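Local coordinates for protein benzyl alcohol dehydrogenase (Acinetobacter calcoaceticus, PDB 1F8F) that probably catalyses the NAD-dependent oxidation of aryl alcohols such as benzyl alcohol, as a zinc-containing alcohol dehydrogenase, at residues Ser109-Gly113 against Arg114-Gly118; Glu166-Gly169 against Pro170-Cys173; Leu312-Val315 against Glu316-Ser320. One frame throughout, in Å; residues are numbered along the deposited sequence.

Contact 1 (Ser109-Gly113 against Arg114-Gly118). With SO4 (sulfate ion), chain D.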
loop_
_atom_site.group_PDB
_atom_site.type_symbol
_atom_site.label_atom_id
_atom_site.label_comp_id
_atom_site.label_asym_id
_atom_site.label_seq_id
_atom_site.Cartn_x
_atom_site.Cartn_y
_atom_site.Cartn_z
ATOM N N SER A 109 -18.255 13.965 2.194
ATOM C CA SER A 109 -19.481 13.995 1.373
ATOM C C SER A 109 -20.211 15.329 1.513
ATOM O O SER A 109 -21.154 15.641 0.785
ATOM C CB SER A 109 -20.323 12.748 1.637
ATOM O OG SER A 109 -20.810 12.768 2.978
ATOM N N GLU A 110 -19.781 16.241 2.396
ATOM C CA GLU A 110 -20.389 17.574 2.420
ATOM C C GLU A 110 -19.376 18.563 1.858
ATOM O O GLU A 110 -19.572 19.748 2.093
ATOM C CB GLU A 110 -20.858 17.937 3.833
ATOM C CG GLU A 110 -21.706 16.934 4.561
ATOM C CD GLU A 110 -22.460 17.202 5.833
ATOM O OE1 GLU A 110 -22.284 18.091 6.697
ATOM O OE2 GLU A 110 -23.409 16.397 6.097
ATOM N N PHE A 111 -18.319 18.190 1.136
ATOM C CA PHE A 111 -17.384 19.196 0.641
ATOM C C PHE A 111 -18.071 20.308 -0.104
ATOM O O PHE A 111 -18.129 21.338 0.567
ATOM C CB PHE A 111 -16.210 18.634 -0.187
ATOM C CG PHE A 111 -15.014 19.564 -0.237
ATOM C CD1 PHE A 111 -14.964 20.612 -1.139
ATOM C CD2 PHE A 111 -13.954 19.406 0.651
ATOM C CE1 PHE A 111 -13.866 21.453 -1.163
ATOM C CE2 PHE A 111 -12.876 20.233 0.640
ATOM C CZ PHE A 111 -12.813 21.261 -0.282
ATOM N N PHE A 112 -18.810 20.338 -1.170
ATOM C CA PHE A 112 -19.407 21.477 -1.840
ATOM C C PHE A 112 -20.380 22.341 -1.070
ATOM O O PHE A 112 -20.716 23.483 -1.422
ATOM C CB PHE A 112 -19.996 20.918 -3.163
ATOM C CG PHE A 112 -20.305 22.011 -4.149
ATOM C CD1 PHE A 112 -21.545 22.626 -4.116
ATOM C CD2 PHE A 112 -19.387 22.424 -5.104
ATOM C CE1 PHE A 112 -21.876 23.636 -4.994
ATOM C CE2 PHE A 112 -19.711 23.434 -5.993
ATOM C CZ PHE A 112 -20.955 24.048 -5.929
ATOM N N GLY A 113 -20.850 21.881 0.079
ATOM C CA GLY A 113 -21.794 22.562 0.916
ATOM C C GLY A 113 -21.183 23.333 2.071
ATOM O O GLY A 113 -21.815 24.291 2.590
ATOM N N ARG A 114 -20.039 22.950 2.608
ATOM C CA ARG A 114 -19.387 23.607 3.719
ATOM C C ARG A 114 -18.487 24.765 3.292
ATOM O O ARG A 114 -18.280 25.638 4.133
ATOM C CB ARG A 114 -18.574 22.616 4.581
ATOM C CG ARG A 114 -19.488 21.902 5.559
ATOM C CD ARG A 114 -18.951 20.636 6.184
ATOM N NE ARG A 114 -20.019 19.906 6.883
ATOM C CZ ARG A 114 -20.497 20.280 8.056
ATOM N NH1 ARG A 114 -19.933 21.355 8.608
ATOM N NH2 ARG A 114 -21.453 19.699 8.765
ATOM N N ASN A 115 -18.024 24.746 2.059
ATOM C CA ASN A 115 -17.122 25.749 1.526
ATOM C C ASN A 115 -17.710 26.640 0.447
ATOM O O ASN A 115 -17.353 27.793 0.310
ATOM C CB ASN A 115 -15.921 25.005 0.884
ATOM C CG ASN A 115 -15.192 24.198 1.972
ATOM O OD1 ASN A 115 -14.140 24.573 2.508
ATOM N ND2 ASN A 115 -15.698 23.040 2.401
ATOM N N PHE A 116 -18.606 26.054 -0.338
ATOM C CA PHE A 116 -19.187 26.729 -1.488
ATOM C C PHE A 116 -20.641 27.137 -1.418
ATOM O O PHE A 116 -21.032 27.868 -2.340
ATOM C CB PHE A 116 -18.981 25.796 -2.707
ATOM C CG PHE A 116 -17.571 25.738 -3.226
ATOM C CD1 PHE A 116 -17.021 26.915 -3.715
ATOM C CD2 PHE A 116 -16.804 24.587 -3.292
ATOM C CE1 PHE A 116 -15.751 26.965 -4.233
ATOM C CE2 PHE A 116 -15.511 24.611 -3.790
ATOM C CZ PHE A 116 -14.993 25.806 -4.274
ATOM N N SER A 117 -21.421 26.759 -0.420
ATOM C CA SER A 117 -22.834 27.075 -0.359
ATOM C C SER A 117 -23.136 28.566 -0.200
ATOM O O SER A 117 -23.973 29.123 -0.899
ATOM C CB SER A 117 -23.496 26.323 0.804
ATOM O OG SER A 117 -22.981 26.739 2.053
ATOM N N GLY A 118 -22.407 29.190 0.701
ATOM C CA GLY A 118 -22.514 30.597 1.004
ATOM C C GLY A 118 -23.144 30.764 2.376
ATOM O O GLY A 118 -23.246 31.891 2.858
HETATM S S SO4 D . -23.172 20.951 11.931
HETATM O O1 SO4 D . -24.147 21.684 12.809
HETATM O O2 SO4 D . -23.938 19.985 11.073
HETATM O O3 SO4 D . -22.131 20.265 12.749
HETATM O O4 SO4 D . -22.509 21.969 11.046
#
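F112, in the short helix 111-114, meets F116, which lies in the loop just after it. The turn follows the four-cysteine zinc lobe (C94, C97, C100, C108) of this medium-chain alcohol dehydrogenase. The packed part is buried and centres on F111, N115 and F116. F112 covers CB of F116 from an exposed position. That CB points toward the helix and sits 4.0 Å from the centroid of the F112 ring, almost on the ring normal, in a CH-pi contact. CG of F116 lies beside its own backbone N (chi1 -74°), which turns the ring off to the side. There CD2 of F116 is 3.8 Å from CD2 of F112, and the two rings meet obliquely, tilted by 32°. Y55 and F140 add edge-to-face contacts to F116. The amide of N115 lies next to this cluster. Its ND2 stands over the centre of the F111 ring and makes a weak bond to F111 O. The stronger partner of that amide is G92 O.

The E110-R114 end is polar and partly exposed. E110 is the N-cap residue, and its backbone O accepts from both G113 N and R114 N. Its carboxylate reaches out to R114, and the carboxylate and guanidinium planes are only 4° apart. NE and NH2 meet E110 OE1 side-on, close to the guanidinium plane. The same NH2 also makes two weak bonds to a sulfate ion, probably from the crystallisation liquor. S121 and R152 also hold the sulfate. At the end of the turn, S117 OG donates to G113 O at 2.8 Å. The salt-bridge bonds are short but bent: R114 NH2 lies 2.7 Å from E110 OE1, and R114 NE lies 2.9 Å from the same oxygen.

Contact 2 (Glu166-Gly169 against Pro170-Cys173). With ZN (zinc ion), chain B.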
loop_
_atom_site.group_PDB
_atom_site.type_symbol
_atom_site.label_atom_id
_atom_site.label_comp_id
_atom_site.label_asym_id
_atom_site.label_seq_id
_atom_site.Cartn_x
_atom_site.Cartn_y
_atom_site.Cartn_z
ATOM N N GLU A 166 1.742 36.097 10.144
ATOM C CA GLU A 166 1.212 36.662 8.904
ATOM C C GLU A 166 1.555 35.904 7.621
ATOM O O GLU A 166 0.831 35.853 6.647
ATOM C CB GLU A 166 1.592 38.137 8.730
ATOM C CG GLU A 166 3.090 38.365 8.687
ATOM C CD GLU A 166 3.681 38.767 10.007
ATOM O OE1 GLU A 166 3.324 38.212 11.104
ATOM O OE2 GLU A 166 4.581 39.647 10.017
ATOM N N LEU A 167 2.678 35.196 7.691
ATOM C CA LEU A 167 3.184 34.331 6.635
ATOM C C LEU A 167 2.542 32.963 6.493
ATOM O O LEU A 167 2.732 32.345 5.433
ATOM C CB LEU A 167 4.656 34.190 7.055
ATOM C CG LEU A 167 5.776 33.797 6.142
ATOM C CD1 LEU A 167 5.733 34.472 4.777
ATOM C CD2 LEU A 167 7.130 34.119 6.794
ATOM N N LEU A 168 1.790 32.415 7.463
ATOM C CA LEU A 168 1.227 31.050 7.364
ATOM C C LEU A 168 -0.146 30.765 6.845
ATOM O O LEU A 168 -0.484 29.610 6.475
ATOM C CB LEU A 168 1.264 30.401 8.767
ATOM C CG LEU A 168 2.649 30.410 9.427
ATOM C CD1 LEU A 168 2.510 29.699 10.757
ATOM C CD2 LEU A 168 3.734 29.722 8.580
ATOM N N GLY A 169 -1.031 31.764 6.658
ATOM C CA GLY A 169 -2.334 31.561 6.044
ATOM C C GLY A 169 -2.346 30.671 4.817
ATOM O O GLY A 169 -3.195 29.762 4.609
ATOM N N PRO A 170 -1.503 30.946 3.823
ATOM C CA PRO A 170 -1.458 30.211 2.559
ATOM C C PRO A 170 -1.276 28.723 2.708
ATOM O O PRO A 170 -1.669 27.906 1.862
ATOM C CB PRO A 170 -0.265 30.864 1.829
ATOM C CG PRO A 170 -0.323 32.292 2.339
ATOM C CD PRO A 170 -0.538 32.085 3.829
ATOM N N LEU A 171 -0.767 28.238 3.846
ATOM C CA LEU A 171 -0.653 26.825 4.136
ATOM C C LEU A 171 -2.047 26.216 4.223
ATOM O O LEU A 171 -2.194 25.005 4.035
ATOM C CB LEU A 171 0.153 26.495 5.401
ATOM C CG LEU A 171 1.642 26.879 5.456
ATOM C CD1 LEU A 171 2.187 26.698 6.872
ATOM C CD2 LEU A 171 2.444 26.037 4.533
ATOM N N GLY A 172 -3.100 26.958 4.568
ATOM C CA GLY A 172 -4.462 26.342 4.620
ATOM C C GLY A 172 -5.065 26.017 3.246
ATOM O O GLY A 172 -6.215 25.539 3.173
ATOM N N CYS A 173 -4.398 26.313 2.123
ATOM C CA CYS A 173 -4.875 25.998 0.814
ATOM C C CYS A 173 -3.778 25.742 -0.223
ATOM O O CYS A 173 -3.464 24.581 -0.486
ATOM C CB CYS A 173 -5.799 27.030 0.142
ATOM S SG CYS A 173 -6.522 26.426 -1.422
HETATM ZN ZN ZN B . -7.339 27.913 -2.764
#
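The peptide groups of L168 and G169 are the flat groups through which 166-169 meets 170-173. No aromatic ring takes part. Each carbonyl oxygen receives an N-H from above its plane. L171 N reaches L168 O at 3.0 Å, and it stands 44° out of that carbonyl plane. G172 N reaches G169 O in the same manner at 2.8 Å. A third bond of this span, C173 N to P170 O, follows. The result is a run of overlapping turns, each closed by a bond three residues back. It leads into helix 174-186, with C173 at the N-cap position.

P170 has no N-H to offer. L168 O lies near its nitrogen, but the bond goes to L171 N instead. The proline ring packs against E66 of strand 66-74 and against K365 and I367 of strand 365-369.

The leucines supply the apolar part. L168 and L171 run side by side and point the same way, and CD2 of L168 touches CD1 of L171 at 3.8 Å. Both have CG beside the backbone N and CD1 extended (chi2 near 180°). L171 then rests on L328 and V329 of helix 321-333, while L168 meets F339.

C173 closes the run. Its SG is anti to the backbone N (chi1 -172°) and binds the zinc ion at 2.2 Å. C44 and H65 are the other protein ligands, and the backbone O of C173 is bonded to T177 OG1. The turns lead the backbone to a zinc ligand beside NAD and probably help to hold it there. This is consistent with the catalytic zinc of the family, where the metal acts as a Lewis acid and polarises the oxygen of the bound alcohol.

Contact 3 (Leu312-Val315 against Glu316-Ser320). With NAD (nicotinamide-adenine-dinucleotide), chain F.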
loop_
_atom_site.group_PDB
_atom_site.type_symbol
_atom_site.label_atom_id
_atom_site.label_comp_id
_atom_site.label_asym_id
_atom_site.label_seq_id
_atom_site.Cartn_x
_atom_site.Cartn_y
_atom_site.Cartn_z
ATOM N N LEU A 312 -4.975 10.400 -11.697
ATOM C CA LEU A 312 -5.752 10.608 -10.501
ATOM C C LEU A 312 -6.102 12.028 -10.013
ATOM O O LEU A 312 -5.306 12.953 -9.959
ATOM C CB LEU A 312 -5.198 9.937 -9.224
ATOM C CG LEU A 312 -3.886 10.345 -8.611
ATOM C CD1 LEU A 312 -3.741 10.053 -7.136
ATOM C CD2 LEU A 312 -2.775 9.590 -9.362
ATOM N N GLY A 313 -7.378 12.141 -9.560
ATOM C CA GLY A 313 -7.881 13.423 -9.084
ATOM C C GLY A 313 -7.495 13.809 -7.673
ATOM O O GLY A 313 -7.695 12.927 -6.805
ATOM N N VAL A 314 -7.039 15.032 -7.395
ATOM C CA VAL A 314 -6.639 15.370 -6.031
ATOM C C VAL A 314 -7.214 16.704 -5.524
ATOM O O VAL A 314 -6.994 17.739 -6.162
ATOM C CB VAL A 314 -5.103 15.479 -5.933
ATOM C CG1 VAL A 314 -4.666 16.088 -4.603
ATOM C CG2 VAL A 314 -4.378 14.145 -6.111
ATOM N N VAL A 315 -7.826 16.714 -4.355
ATOM C CA VAL A 315 -8.372 17.906 -3.686
ATOM C C VAL A 315 -7.526 18.241 -2.459
ATOM O O VAL A 315 -7.262 17.383 -1.607
ATOM C CB VAL A 315 -9.829 17.708 -3.155
ATOM C CG1 VAL A 315 -10.472 18.968 -2.558
ATOM C CG2 VAL A 315 -10.758 17.188 -4.238
ATOM N N GLU A 316 -7.030 19.478 -2.370
ATOM C CA GLU A 316 -6.276 19.987 -1.262
ATOM C C GLU A 316 -5.150 19.084 -0.789
ATOM O O GLU A 316 -4.728 19.135 0.382
ATOM C CB GLU A 316 -7.224 20.266 -0.062
ATOM C CG GLU A 316 -8.331 21.243 -0.414
ATOM C CD GLU A 316 -7.860 22.695 -0.186
ATOM O OE1 GLU A 316 -6.770 22.959 0.371
ATOM O OE2 GLU A 316 -8.597 23.595 -0.569
ATOM N N GLY A 317 -4.489 18.374 -1.706
ATOM C CA GLY A 317 -3.322 17.578 -1.391
ATOM C C GLY A 317 -3.658 16.260 -0.711
ATOM O O GLY A 317 -2.697 15.569 -0.308
ATOM N N SER A 318 -4.890 15.829 -0.606
ATOM C CA SER A 318 -5.259 14.606 0.105
ATOM C C SER A 318 -4.740 14.423 1.521
ATOM O O SER A 318 -4.723 13.255 1.940
ATOM C CB SER A 318 -4.836 13.394 -0.750
ATOM O OG SER A 318 -5.378 13.570 -2.067
ATOM N N GLY A 319 -4.336 15.370 2.384
ATOM C CA GLY A 319 -3.909 14.754 3.692
ATOM C C GLY A 319 -5.005 14.965 4.737
ATOM O O GLY A 319 -6.190 15.077 4.477
ATOM N N SER A 320 -4.521 15.076 5.952
ATOM C CA SER A 320 -5.325 15.527 7.085
ATOM C C SER A 320 -4.574 16.787 7.535
ATOM O O SER A 320 -3.417 16.748 7.950
ATOM C CB SER A 320 -5.509 14.474 8.154
ATOM O OG SER A 320 -5.679 15.097 9.437
HETATM P PA NAD F . -1.254 30.487 -10.499
HETATM O O1A NAD F . -0.360 31.076 -9.452
HETATM O O2A NAD F . -1.958 31.413 -11.398
HETATM O O5B NAD F . -0.504 29.326 -11.277
HETATM C C5B NAD F . -0.834 28.602 -12.488
HETATM C C4B NAD F . 0.285 28.716 -13.512
HETATM O O4B NAD F . -0.148 28.082 -14.762
HETATM C C3B NAD F . 0.744 30.134 -13.895
HETATM O O3B NAD F . 2.090 30.381 -13.511
HETATM C C2B NAD F . 0.634 30.219 -15.415
HETATM O O2B NAD F . 1.737 30.855 -16.073
HETATM C C1B NAD F . 0.562 28.732 -15.801
HETATM N N9A NAD F . -0.108 28.463 -17.069
HETATM C C8A NAD F . -1.358 28.845 -17.484
HETATM N N7A NAD F . -1.652 28.417 -18.712
HETATM C C5A NAD F . -0.514 27.735 -19.107
HETATM C C6A NAD F . -0.178 27.054 -20.292
HETATM N N6A NAD F . -0.970 26.915 -21.351
HETATM N N1A NAD F . 1.044 26.466 -20.348
HETATM C C2A NAD F . 1.886 26.585 -19.275
HETATM N N3A NAD F . 1.667 27.185 -18.143
HETATM C C4A NAD F . 0.449 27.755 -18.118
HETATM O O3 NAD F . -2.351 29.597 -9.684
HETATM P PN NAD F . -2.069 28.712 -8.388
HETATM O O1N NAD F . -0.777 28.011 -8.501
HETATM O O2N NAD F . -2.180 29.559 -7.192
HETATM O O5D NAD F . -3.333 27.694 -8.508
HETATM C C5D NAD F . -3.254 26.595 -9.431
HETATM C C4D NAD F . -4.558 25.992 -9.810
HETATM O O4D NAD F . -5.007 24.976 -8.857
HETATM C C3D NAD F . -5.791 26.836 -10.154
HETATM O O3D NAD F . -6.594 26.106 -11.101
HETATM C C2D NAD F . -6.529 26.786 -8.809
HETATM O O2D NAD F . -7.877 27.226 -8.862
HETATM C C1D NAD F . -6.390 25.269 -8.604
HETATM N N1N NAD F . -6.580 24.923 -7.200
HETATM C C2N NAD F . -6.985 23.650 -6.954
HETATM C C3N NAD F . -7.127 23.252 -5.639
HETATM C C7N NAD F . -7.567 21.802 -5.232
HETATM O O7N NAD F . -7.705 21.528 -4.041
HETATM N N7N NAD F . -7.764 20.933 -6.287
HETATM C C4N NAD F . -6.824 24.143 -4.567
HETATM C C5N NAD F . -5.909 25.140 -4.972
HETATM C C6N NAD F . -5.744 25.603 -6.260
#
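V315 O accepts the backbone N-H of S318 at 3.0 Å, and the bond is nearly straight (170°). It closes a type I' beta-turn after strand 310-313, with E316 and G317 at the corners. The carboxamide of NAD sits against this turn. E316 N donates to NAD O7N at 2.7 Å, and NAD N7N donates to V314 O at 3.3 Å. The two bonds together fix the rotation of the carboxamide and so probably help to orient the nicotinamide ring. CG of E316 also lies beside O7N.

The next shell shapes the turn. E316, G317 and S318 all have positive phi, which turns the chain back. CG1 of V314, anti to its backbone N (chi1 169°), packs against the turn, 3.6 Å from S318 OG and 3.7 Å from G317 N. Y107 OH bonds both S318 OG and V315 N.

Further out, V314 and S318 pack on A185 of helix 174-186. L312 lies in the outermost strand of the parallel Rossmann sheet within the chain, bonded to strand 283-287. It also pairs antiparallel with a strand of the second subunit, so the sheet continues across the interface. Helix 321-333 follows S320.

Contacts 2 and 3 line the site of NAD and the zinc bound by C44, H65 and C173. Contact 1 joins the four-cysteine lobe to it through F111 and F116. Contact 3 touches both others. F111 CZ packs on V315 CG1 at 4.0 Å. C173 CA lies 3.6 Å from E316 OE1. Contacts 1 and 2 do not touch, and their nearest atoms are about 8 Å apart. Centres are about 16 Å apart for contacts 1 and 3, and about 17 Å for contacts 2 and 3. A bound ethanol, probably from the crystallisation liquor, lies about 5 Å from F116, and one about 4 Å from C173 and E316. Such a molecule may mark the alcohol pocket.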